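Local coordinates for DUF3845 domain-containing protein (Bacteroides thetaiotaomicron VPI-5482, PDB 3GF6) that is of unknown function but is probably a bacterial lipoprotein, folded as an all-beta domain from two antiparallel sheets, at residues S34-D39 against L207-E212; I61-Q66 against G79-T84; K115-G120 against T173-Y178. All coordinates share one frame; numbering follows the deposited sequence.

Contact 1: residues S34-D39 against L207-E212; sequences SFNEED and LRIDKE. With EDO (1,2-ethanediol), chain F.
Asp39 meets Lys211 where the link between strands 29-35 and 40-46 lies against the irregular part of strand 203-219, in one of the two sheets of this all-beta fold. Both of the linked strands pair with strand 203-219, and residues 36-39 rest on Asp210 and Lys211. One direct hydrogen bond joins the segments: Lys211 N donates to Asp39 OD1 over 2.8 Å, with an angle of 153° at the hydrogen. The donor comes to the anti side of that oxygen, 21° out of the carboxylate plane. A CA-H...O contact supports it, with Asp39 CA 3.4 Å from Ile209 O.

Water supplies most of the remaining polar links. One molecule accepts from Asn36 N and lies 2.7 Å from Lys211 O, to which it probably donates. A second joins Asp39 OD1, Lys211 NZ and Glu212 OE1, while a third donates to Asp39 OD2 and, weakly, to Asp210 OD1.

The carboxylates of Asp39 and Asp210 run alongside each other, with Asp39 OD2 4.1 Å from Asp210 OD1. Their repulsion is probably relieved by Arg208, whose NE approaches Asp210 OD1 in the guanidinium plane at 2.8 Å, on the syn lone pair, and by Lys119, which in one of its two modelled conformers forms a salt bridge with Asp210 OD2.

Packing completes the contact. The Asn36 amide is engaged beyond the two segments: ND2 bonds Ser213 O and probably Asn65 OD1, and OD1 accepts from Gln66 N; its CB leans on the Lys211 carbonyl oxygen. Lys211 CB rests 3.4 Å from Glu38 C. With CG set between its own N and carbonyl carbon (chi1 82°), the Lys211 chain passes Glu37 before bending away toward Glu212, and its CD lies 4.0 Å from Glu37 O.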
loop_
_atom_site.group_PDB
_atom_site.type_symbol
_atom_site.label_atom_id
_atom_site.label_comp_id
_atom_site.label_asym_id
_atom_site.label_seq_id
_atom_site.Cartn_x
_atom_site.Cartn_y
_atom_site.Cartn_z
ATOM N N SER A 34 6.154 -11.150 7.069
ATOM C CA SER A 34 7.119 -10.969 5.993
ATOM C C SER A 34 8.114 -9.877 6.379
ATOM O O SER A 34 7.781 -8.942 7.114
ATOM C CB SER A 34 6.427 -10.622 4.666
ATOM O OG SER A 34 5.767 -9.364 4.721
ATOM N N PHE A 35 9.327 -9.986 5.852
ATOM C CA PHE A 35 10.393 -9.054 6.145
ATOM C C PHE A 35 11.446 -9.111 5.039
ATOM O O PHE A 35 11.255 -9.767 4.001
ATOM C CB PHE A 35 10.987 -9.325 7.535
ATOM C CG PHE A 35 11.578 -10.685 7.694
ATOM C CD1 PHE A 35 10.763 -11.763 8.022
ATOM C CD2 PHE A 35 12.946 -10.888 7.548
ATOM C CE1 PHE A 35 11.326 -13.061 8.175
ATOM C CE2 PHE A 35 13.504 -12.164 7.716
ATOM C CZ PHE A 35 12.686 -13.244 8.034
ATOM N N ASN A 36 12.553 -8.415 5.261
ATOM C CA ASN A 36 13.578 -8.289 4.225
ATOM C C ASN A 36 14.969 -8.361 4.835
ATOM O O ASN A 36 15.171 -7.969 5.986
ATOM C CB ASN A 36 13.442 -6.952 3.509
ATOM C CG ASN A 36 12.128 -6.793 2.737
ATOM O OD1 ASN A 36 11.971 -7.273 1.588
ATOM N ND2 ASN A 36 11.218 -6.063 3.330
ATOM N N GLU A 37 15.924 -8.833 4.032
ATOM C CA GLU A 37 17.336 -8.879 4.403
ATOM C C GLU A 37 18.153 -7.846 3.660
ATOM O O GLU A 37 19.287 -7.573 4.019
ATOM C CB GLU A 37 17.915 -10.270 4.152
ATOM C CG GLU A 37 17.282 -11.365 5.042
ATOM C CD GLU A 37 17.813 -12.758 4.726
ATOM O OE1 GLU A 37 18.874 -12.853 4.096
ATOM O OE2 GLU A 37 17.159 -13.740 5.086
ATOM N N GLU A 38 17.588 -7.291 2.607
ATOM C CA GLU A 38 18.230 -6.222 1.867
ATOM C C GLU A 38 17.163 -5.377 1.187
ATOM O O GLU A 38 15.976 -5.764 1.103
ATOM C CB GLU A 38 19.173 -6.799 0.826
ATOM C CG GLU A 38 18.517 -7.612 -0.211
ATOM C CD GLU A 38 19.526 -8.285 -1.170
ATOM O OE1 GLU A 38 20.735 -8.085 -0.996
ATOM O OE2 GLU A 38 19.095 -9.012 -2.091
ATOM N N ASP A 39 17.588 -4.203 0.741
ATOM C CA ASP A 39 16.689 -3.330 -0.016
ATOM C C ASP A 39 16.392 -3.963 -1.374
ATOM O O ASP A 39 17.211 -4.709 -1.947
ATOM C CB ASP A 39 17.338 -1.985 -0.359
ATOM C CG ASP A 39 17.778 -1.168 0.846
ATOM O OD1 ASP A 39 17.431 -1.420 2.012
ATOM O OD2 ASP A 39 18.539 -0.222 0.574
ATOM N N LEU A 207 10.252 2.120 -7.261
ATOM C CA LEU A 207 9.839 2.109 -5.883
ATOM C C LEU A 207 10.880 1.279 -5.150
ATOM O O LEU A 207 10.916 0.042 -5.319
ATOM C CB LEU A 207 8.428 1.519 -5.676
ATOM C CG LEU A 207 7.897 1.522 -4.223
ATOM C CD1 LEU A 207 7.637 3.004 -3.816
ATOM C CD2 LEU A 207 6.654 0.682 -4.028
ATOM N N ARG A 208 11.697 1.946 -4.340
ATOM C CA ARG A 208 12.606 1.235 -3.404
ATOM C C ARG A 208 11.888 0.853 -2.127
ATOM O O ARG A 208 11.231 1.684 -1.498
ATOM C CB ARG A 208 13.843 2.048 -3.091
ATOM C CG ARG A 208 14.848 1.272 -2.225
ATOM C CD ARG A 208 16.087 2.060 -1.911
ATOM N NE ARG A 208 15.826 3.262 -1.138
ATOM C CZ ARG A 208 15.843 4.516 -1.607
ATOM N NH1 ARG A 208 16.088 4.780 -2.891
ATOM N NH2 ARG A 208 15.602 5.523 -0.773
ATOM N N ILE A 209 11.973 -0.429 -1.754
ATOM C CA ILE A 209 11.471 -0.906 -0.467
ATOM C C ILE A 209 12.745 -1.233 0.322
ATOM O O ILE A 209 13.555 -2.105 -0.092
ATOM C CB ILE A 209 10.592 -2.150 -0.597
ATOM C CG1 ILE A 209 9.333 -1.820 -1.410
ATOM C CG2 ILE A 209 10.287 -2.766 0.799
ATOM C CD1 ILE A 209 8.363 -0.757 -0.745
ATOM N N ASP A 210 12.936 -0.485 1.409
ATOM C CA ASP A 210 14.136 -0.623 2.236
ATOM C C ASP A 210 14.018 -1.886 3.070
ATOM O O ASP A 210 12.916 -2.351 3.436
ATOM C CB ASP A 210 14.368 0.585 3.141
ATOM C CG ASP A 210 14.851 1.834 2.379
ATOM O OD1 ASP A 210 14.999 1.823 1.163
ATOM O OD2 ASP A 210 15.063 2.867 3.025
ATOM N N LYS A 211 15.177 -2.404 3.432
ATOM C CA LYS A 211 15.282 -3.674 4.156
ATOM C C LYS A 211 14.575 -3.671 5.514
ATOM O O LYS A 211 14.220 -4.722 6.001
ATOM C CB LYS A 211 16.755 -4.073 4.301
ATOM C CG LYS A 211 17.504 -3.428 5.409
ATOM C CD LYS A 211 18.997 -3.813 5.371
ATOM C CE LYS A 211 19.882 -2.637 5.027
ATOM N NZ LYS A 211 19.803 -1.546 6.057
ATOM N N GLU A 212 14.365 -2.492 6.114
ATOM C CA GLU A 212 13.672 -2.370 7.388
ATOM C C GLU A 212 12.162 -2.652 7.284
ATOM O O GLU A 212 11.515 -2.853 8.289
ATOM C CB GLU A 212 13.842 -0.964 7.975
ATOM C CG GLU A 212 15.256 -0.611 8.447
ATOM C CD GLU A 212 16.224 -0.204 7.355
ATOM O OE1 GLU A 212 15.886 -0.051 6.160
ATOM O OE2 GLU A 212 17.386 -0.056 7.718
HETATM C C1 EDO F . 17.143 4.969 -6.731
HETATM O O1 EDO F . 17.279 5.807 -5.567
HETATM C C2 EDO F . 16.308 3.749 -6.369
HETATM O O2 EDO F . 16.766 3.164 -5.134
HETATM O O HOH W 1 12.581 -6.284 7.385
HETATM O O HOH W 2 17.996 0.185 4.145
HETATM O O HOH W 3 18.132 2.428 1.314
#

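Contact 2: residues I61-Q66 against G79-T84; sequences IDLKNQ and GKSKLT
Asp62 and Lys82 form a hydrogen-bonded antiparallel pair next to the non-hydrogen-bonded pair Ile61-Leu83, a short beta pairing that closes an irregular loop. Asp62 N donates to Lys82 O at 2.9 Å, whereas the return bond from Lys82 N is weak.

The inward side is tightly packed. Ile61 CD1 rests 3.7 Å from Leu83 CB, on the face that also meets Leu42 and Leu207 of the other sheet. Beyond the regular pairing Ser81 takes over: OG, turned beside its own backbone N (chi1 -63°), accepts from Lys64 N at 3.0 Å and also bonds the Tyr40 hydroxyl.

Past Ser81 the backbone pairing continues, Gly79 N reaching Asn65 O at 2.9 Å from above the carbonyl plane; the backbone angles of Gly79 call for glycine.

The outward side is looser and works through lysines and water. Lys82 runs alongside Asp62, but NZ stops 4.1 Å from OD2, and a water that accepts from NZ makes a weak bond to that oxygen. The Gln66 amide crosses the aliphatic part of Lys80, NE2 lying 3.2 Å from CE. Were an alanine here instead of Gln66, the amide across Lys80 would be gone and a gap would probably open beside the Lys80 methylenes and the Gly79 carbonyl. Lys64 stretches out fully extended, its CD 3.5 Å from Lys80 O, and a second water bridges Lys64 NZ to that same carbonyl oxygen.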
loop_
_atom_site.group_PDB
_atom_site.type_symbol
_atom_site.label_atom_id
_atom_site.label_comp_id
_atom_site.label_asym_id
_atom_site.label_seq_id
_atom_site.Cartn_x
_atom_site.Cartn_y
_atom_site.Cartn_z
ATOM N N ILE A 61 0.184 -0.091 -6.030
ATOM C CA ILE A 61 1.287 -0.986 -5.697
ATOM C C ILE A 61 0.755 -2.035 -4.729
ATOM O O ILE A 61 0.126 -1.731 -3.684
ATOM C CB ILE A 61 2.473 -0.247 -5.033
ATOM C CG1 ILE A 61 2.963 0.912 -5.892
ATOM C CG2 ILE A 61 3.622 -1.262 -4.702
ATOM C CD1 ILE A 61 3.406 0.514 -7.275
ATOM N N ASP A 62 0.994 -3.302 -5.068
ATOM C CA ASP A 62 0.786 -4.407 -4.114
ATOM C C ASP A 62 2.062 -4.469 -3.289
ATOM O O ASP A 62 3.142 -4.737 -3.824
ATOM C CB ASP A 62 0.576 -5.762 -4.812
ATOM C CG ASP A 62 -0.802 -5.888 -5.482
ATOM O OD1 ASP A 62 -1.671 -5.009 -5.357
ATOM O OD2 ASP A 62 -1.009 -6.884 -6.185
ATOM N N LEU A 63 1.947 -4.237 -1.987
ATOM C CA LEU A 63 3.122 -4.107 -1.115
ATOM C C LEU A 63 3.521 -5.468 -0.561
ATOM O O LEU A 63 2.713 -6.173 0.057
ATOM C CB LEU A 63 2.845 -3.153 0.032
ATOM C CG LEU A 63 2.743 -1.677 -0.399
ATOM C CD1 LEU A 63 2.119 -0.932 0.793
ATOM C CD2 LEU A 63 4.079 -1.105 -0.786
ATOM N N LYS A 64 4.773 -5.836 -0.798
ATOM C CA LYS A 64 5.260 -7.156 -0.427
ATOM C C LYS A 64 6.675 -7.053 0.149
ATOM O O LYS A 64 7.393 -6.110 -0.161
ATOM C CB LYS A 64 5.279 -8.092 -1.653
ATOM C CG LYS A 64 3.905 -8.306 -2.264
ATOM C CD LYS A 64 3.934 -9.307 -3.429
ATOM C CE LYS A 64 2.546 -9.332 -4.050
ATOM N NZ LYS A 64 2.422 -10.302 -5.148
ATOM N N ASN A 65 7.063 -8.059 0.946
ATOM C CA ASN A 65 8.419 -8.211 1.464
ATOM C C ASN A 65 8.943 -9.587 1.059
ATOM O O ASN A 65 8.149 -10.532 1.007
ATOM C CB ASN A 65 8.481 -8.016 2.987
ATOM C CG ASN A 65 7.911 -6.669 3.416
ATOM O OD1 ASN A 65 8.405 -5.647 2.989
ATOM N ND2 ASN A 65 6.867 -6.670 4.272
ATOM N N GLN A 66 10.251 -9.700 0.796
ATOM C CA GLN A 66 10.776 -10.874 0.071
ATOM C C GLN A 66 10.875 -12.148 0.916
ATOM O O GLN A 66 10.855 -13.239 0.344
ATOM C CB GLN A 66 12.117 -10.592 -0.592
ATOM C CG GLN A 66 12.060 -9.547 -1.737
ATOM C CD GLN A 66 13.263 -9.629 -2.648
ATOM O OE1 GLN A 66 14.252 -8.908 -2.469
ATOM N NE2 GLN A 66 13.204 -10.536 -3.611
ATOM N N GLY A 79 6.943 -11.554 -1.405
ATOM C CA GLY A 79 7.451 -11.432 -2.762
ATOM C C GLY A 79 8.024 -10.047 -2.999
ATOM O O GLY A 79 8.457 -9.387 -2.062
ATOM N N LYS A 80 8.068 -9.634 -4.263
ATOM C CA LYS A 80 8.424 -8.263 -4.629
ATOM C C LYS A 80 7.145 -7.486 -4.967
ATOM O O LYS A 80 6.260 -7.995 -5.656
ATOM C CB LYS A 80 9.410 -8.168 -5.814
ATOM C CG LYS A 80 10.796 -8.752 -5.544
ATOM C CD LYS A 80 11.595 -8.852 -6.842
ATOM C CE LYS A 80 12.773 -9.782 -6.708
ATOM N NZ LYS A 80 13.575 -9.850 -7.972
ATOM N N SER A 81 7.065 -6.267 -4.448
ATOM C CA SER A 81 6.007 -5.311 -4.780
ATOM C C SER A 81 5.879 -5.150 -6.295
ATOM O O SER A 81 6.859 -5.277 -7.040
ATOM C CB SER A 81 6.315 -3.958 -4.115
ATOM O OG SER A 81 6.321 -4.085 -2.704
ATOM N N LYS A 82 4.665 -4.905 -6.760
ATOM C CA LYS A 82 4.403 -4.751 -8.163
ATOM C C LYS A 82 3.371 -3.633 -8.400
ATOM O O LYS A 82 2.593 -3.280 -7.519
ATOM C CB LYS A 82 3.926 -6.062 -8.749
ATOM C CG LYS A 82 2.602 -6.472 -8.267
ATOM C CD LYS A 82 2.140 -7.773 -8.966
ATOM C CE LYS A 82 0.783 -8.172 -8.460
ATOM N NZ LYS A 82 0.318 -9.464 -9.095
ATOM N N LEU A 83 3.384 -3.121 -9.602
ATOM C CA LEU A 83 2.600 -1.964 -10.023
ATOM C C LEU A 83 1.550 -2.398 -11.045
ATOM O O LEU A 83 1.861 -3.102 -12.032
ATOM C CB LEU A 83 3.558 -0.971 -10.680
ATOM C CG LEU A 83 3.078 0.364 -11.251
ATOM C CD1 LEU A 83 4.222 1.365 -11.266
ATOM C CD2 LEU A 83 2.366 0.264 -12.656
ATOM N N THR A 84 0.346 -1.895 -10.867
ATOM C CA THR A 84 -0.789 -2.233 -11.706
ATOM C C THR A 84 -1.470 -0.947 -12.102
ATOM O O THR A 84 -1.831 -0.178 -11.237
ATOM C CB THR A 84 -1.818 -3.107 -10.925
ATOM O OG1 THR A 84 -1.206 -4.334 -10.529
ATOM C CG2 THR A 84 -3.032 -3.446 -11.831
HETATM O O HOH W 4 -2.110 -9.673 -7.647
HETATM O O HOH W 5 4.416 -9.380 -7.109
#

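Contact 3: residues K115-G120 against T173-Y178; sequences KLRLKG and TFDITY. With EDO (1,2-ethanediol), chain G; EDO (1,2-ethanediol), chain C.
Arg117 grips Asp175 side-on, with two nitrogens on two oxygens. Arg117 NE meets Asp175 OD1 at 2.8 Å, and Arg117 NH2 meets Asp175 OD2 at the same distance; each bond uses a syn lone pair, and the guanidinium and carboxylate planes lie only 4° apart. CG of Asp175 is anti to its own N (chi1 -173°), which carries the carboxylate toward Arg117, diagonally across the strands rather than straight across to its backbone partner Lys119. In one of its two modelled conformers the aliphatic chain of Lys119 crosses that carboxylate, its CD 3.5 Å from Asp175 OD2.

These strands are neighbours in an antiparallel beta sheet, hydrogen-bonded at Leu116-Tyr178, Leu118-Ile176 and Gly120-Phe174, two bonds to each pair. Leu116, Leu118, Phe174, Ile176 and Tyr178 turn to the buried face, where Leu118 and Ile176 meet Ala136 of the other sheet, as expected of a beta sandwich. There the Phe174 ring lies beneath Gly120, whose CA sits over one ring face 4.0 Å from the centroid as a CH-pi contact; a CB at that position would be pressed tightly against CZ. Leu118 crosses Phe174 at a slant, with its CG 3.6 Å from CE1, and its CB packs 3.8 Å from Ile176 CG1.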
loop_
_atom_site.group_PDB
_atom_site.type_symbol
_atom_site.label_atom_id
_atom_site.label_comp_id
_atom_site.label_asym_id
_atom_site.label_seq_id
_atom_site.Cartn_x
_atom_site.Cartn_y
_atom_site.Cartn_z
ATOM N N LYS A 115 1.406 -5.229 13.049
ATOM C CA LYS A 115 2.612 -4.431 13.267
ATOM C C LYS A 115 3.320 -4.378 11.946
ATOM O O LYS A 115 3.575 -5.442 11.329
ATOM C CB LYS A 115 3.535 -5.096 14.303
ATOM C CG LYS A 115 2.835 -5.320 15.684
ATOM C CD LYS A 115 3.745 -5.988 16.682
ATOM C CE LYS A 115 3.104 -6.095 18.063
ATOM N NZ LYS A 115 3.013 -4.791 18.742
ATOM N N LEU A 116 3.581 -3.163 11.474
ATOM C CA LEU A 116 4.260 -3.019 10.207
ATOM C C LEU A 116 5.177 -1.830 10.176
ATOM O O LEU A 116 5.028 -0.880 10.959
ATOM C CB LEU A 116 3.262 -2.977 9.035
ATOM C CG LEU A 116 2.304 -1.784 8.879
ATOM C CD1 LEU A 116 3.011 -0.557 8.263
ATOM C CD2 LEU A 116 1.094 -2.178 8.029
ATOM N N ARG A 117 6.158 -1.897 9.288
ATOM C CA ARG A 117 6.972 -0.731 8.927
ATOM C C ARG A 117 7.071 -0.718 7.410
ATOM O O ARG A 117 7.300 -1.750 6.811
ATOM C CB ARG A 117 8.363 -0.776 9.562
ATOM C CG ARG A 117 9.227 0.451 9.256
ATOM C CD ARG A 117 10.478 0.410 10.157
ATOM N NE ARG A 117 11.369 1.535 9.923
ATOM C CZ ARG A 117 12.593 1.609 10.429
ATOM N NH1 ARG A 117 13.053 0.618 11.191
ATOM N NH2 ARG A 117 13.357 2.658 10.164
ATOM N N LEU A 118 6.848 0.447 6.797
ATOM C CA LEU A 118 7.001 0.642 5.366
ATOM C C LEU A 118 7.987 1.769 5.179
ATOM O O LEU A 118 7.694 2.938 5.558
ATOM C CB LEU A 118 5.648 0.986 4.705
ATOM C CG LEU A 118 5.737 1.361 3.225
ATOM C CD1 LEU A 118 6.194 0.134 2.471
ATOM C CD2 LEU A 118 4.375 1.874 2.652
ATOM N N LYS A 119 9.189 1.417 4.678
ATOM C CA LYS A 119 10.280 2.366 4.527
ATOM C C LYS A 119 10.811 2.225 3.126
ATOM O O LYS A 119 10.998 1.115 2.660
ATOM C CB LYS A 119 11.398 2.098 5.566
ATOM C CG LYS A 119 12.635 3.000 5.439
ATOM C CD LYS A 119 13.619 2.740 6.586
ATOM C CE LYS A 119 14.967 3.439 6.415
ATOM N NZ LYS A 119 14.859 4.697 5.638
ATOM N N GLY A 120 11.045 3.345 2.469
ATOM C CA GLY A 120 11.480 3.327 1.077
ATOM C C GLY A 120 11.279 4.625 0.338
ATOM O O GLY A 120 11.202 5.673 0.941
ATOM N N THR A 173 9.957 10.033 -0.090
ATOM C CA THR A 173 10.779 9.172 0.772
ATOM C C THR A 173 10.027 8.990 2.064
ATOM O O THR A 173 9.671 9.983 2.718
ATOM C CB THR A 173 12.151 9.826 1.018
ATOM O OG1 THR A 173 12.744 10.138 -0.245
ATOM C CG2 THR A 173 13.086 8.948 1.837
ATOM N N PHE A 174 9.748 7.735 2.422
ATOM C CA PHE A 174 8.834 7.449 3.537
ATOM C C PHE A 174 9.394 6.441 4.523
ATOM O O PHE A 174 10.225 5.607 4.179
ATOM C CB PHE A 174 7.469 6.931 3.003
ATOM C CG PHE A 174 7.597 5.854 1.956
ATOM C CD1 PHE A 174 7.711 4.532 2.323
ATOM C CD2 PHE A 174 7.636 6.182 0.603
ATOM C CE1 PHE A 174 7.890 3.532 1.368
ATOM C CE2 PHE A 174 7.767 5.186 -0.379
ATOM C CZ PHE A 174 7.903 3.862 0.009
ATOM N N ASP A 175 8.913 6.512 5.767
ATOM C CA ASP A 175 9.280 5.562 6.798
ATOM C C ASP A 175 8.182 5.633 7.851
ATOM O O ASP A 175 8.225 6.472 8.750
ATOM C CB ASP A 175 10.652 5.904 7.391
ATOM C CG ASP A 175 11.171 4.828 8.363
ATOM O OD1 ASP A 175 10.443 3.839 8.609
ATOM O OD2 ASP A 175 12.323 4.971 8.878
ATOM N N ILE A 176 7.157 4.806 7.670
ATOM C CA ILE A 176 5.950 4.838 8.498
ATOM C C ILE A 176 5.828 3.518 9.237
ATOM O O ILE A 176 6.308 2.449 8.793
ATOM C CB ILE A 176 4.635 5.150 7.685
ATOM C CG1 ILE A 176 4.392 4.059 6.627
ATOM C CG2 ILE A 176 4.742 6.554 7.102
ATOM C CD1 ILE A 176 2.998 4.011 6.016
ATOM N N THR A 177 5.196 3.588 10.383
ATOM C CA THR A 177 4.891 2.375 11.143
ATOM C C THR A 177 3.424 2.367 11.581
ATOM O O THR A 177 2.775 3.417 11.686
ATOM C CB THR A 177 5.770 2.249 12.385
ATOM O OG1 THR A 177 5.558 3.379 13.246
ATOM C CG2 THR A 177 7.208 2.123 11.997
ATOM N N TYR A 178 2.907 1.168 11.822
ATOM C CA TYR A 178 1.549 0.975 12.330
ATOM C C TYR A 178 1.573 -0.201 13.292
ATOM O O TYR A 178 2.217 -1.222 13.023
ATOM C CB TYR A 178 0.568 0.787 11.167
ATOM C CG TYR A 178 -0.875 0.492 11.564
ATOM C CD1 TYR A 178 -1.796 1.521 11.807
ATOM C CD2 TYR A 178 -1.329 -0.814 11.728
ATOM C CE1 TYR A 178 -3.110 1.249 12.135
ATOM C CE2 TYR A 178 -2.674 -1.097 12.087
ATOM C CZ TYR A 178 -3.553 -0.066 12.309
ATOM O OH TYR A 178 -4.865 -0.368 12.659
HETATM C C1 EDO G . 5.250 -1.285 14.163
HETATM O O1 EDO G . 6.449 -0.987 13.439
HETATM C C2 EDO G . 5.475 -0.831 15.608
HETATM O O2 EDO G . 5.658 -1.968 16.450
HETATM C C1 EDO C . 12.016 -1.116 13.650
HETATM O O1 EDO C . 11.792 -1.864 12.483
HETATM C C2 EDO C . 11.740 -2.039 14.789
HETATM O O2 EDO C . 12.915 -2.810 14.835
HETATM O O HOH W 6 12.985 6.200 3.800
#

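Overall arrangement
From the N terminus, strand 29-35 runs into residues 34-39, which wait until 207-212 for their partner; contact 1 therefore closes a long loop of 167 residues. Within that span contact 2 closes early, only twelve residues separating its segments, and contact 3 closes later, across 52 residues, so the two follow in series and both sit within contact 1. Contacts 1 and 3 belong to one sheet, in which strands 203-219 and 112-123 are neighbours, and Glu212 packs on Arg117 between them. Contact 2 belongs to the other sheet; Asn65 probably bonds Ser34 and Asn36 of contact 1, and Leu63 packs on Leu118 of contact 3.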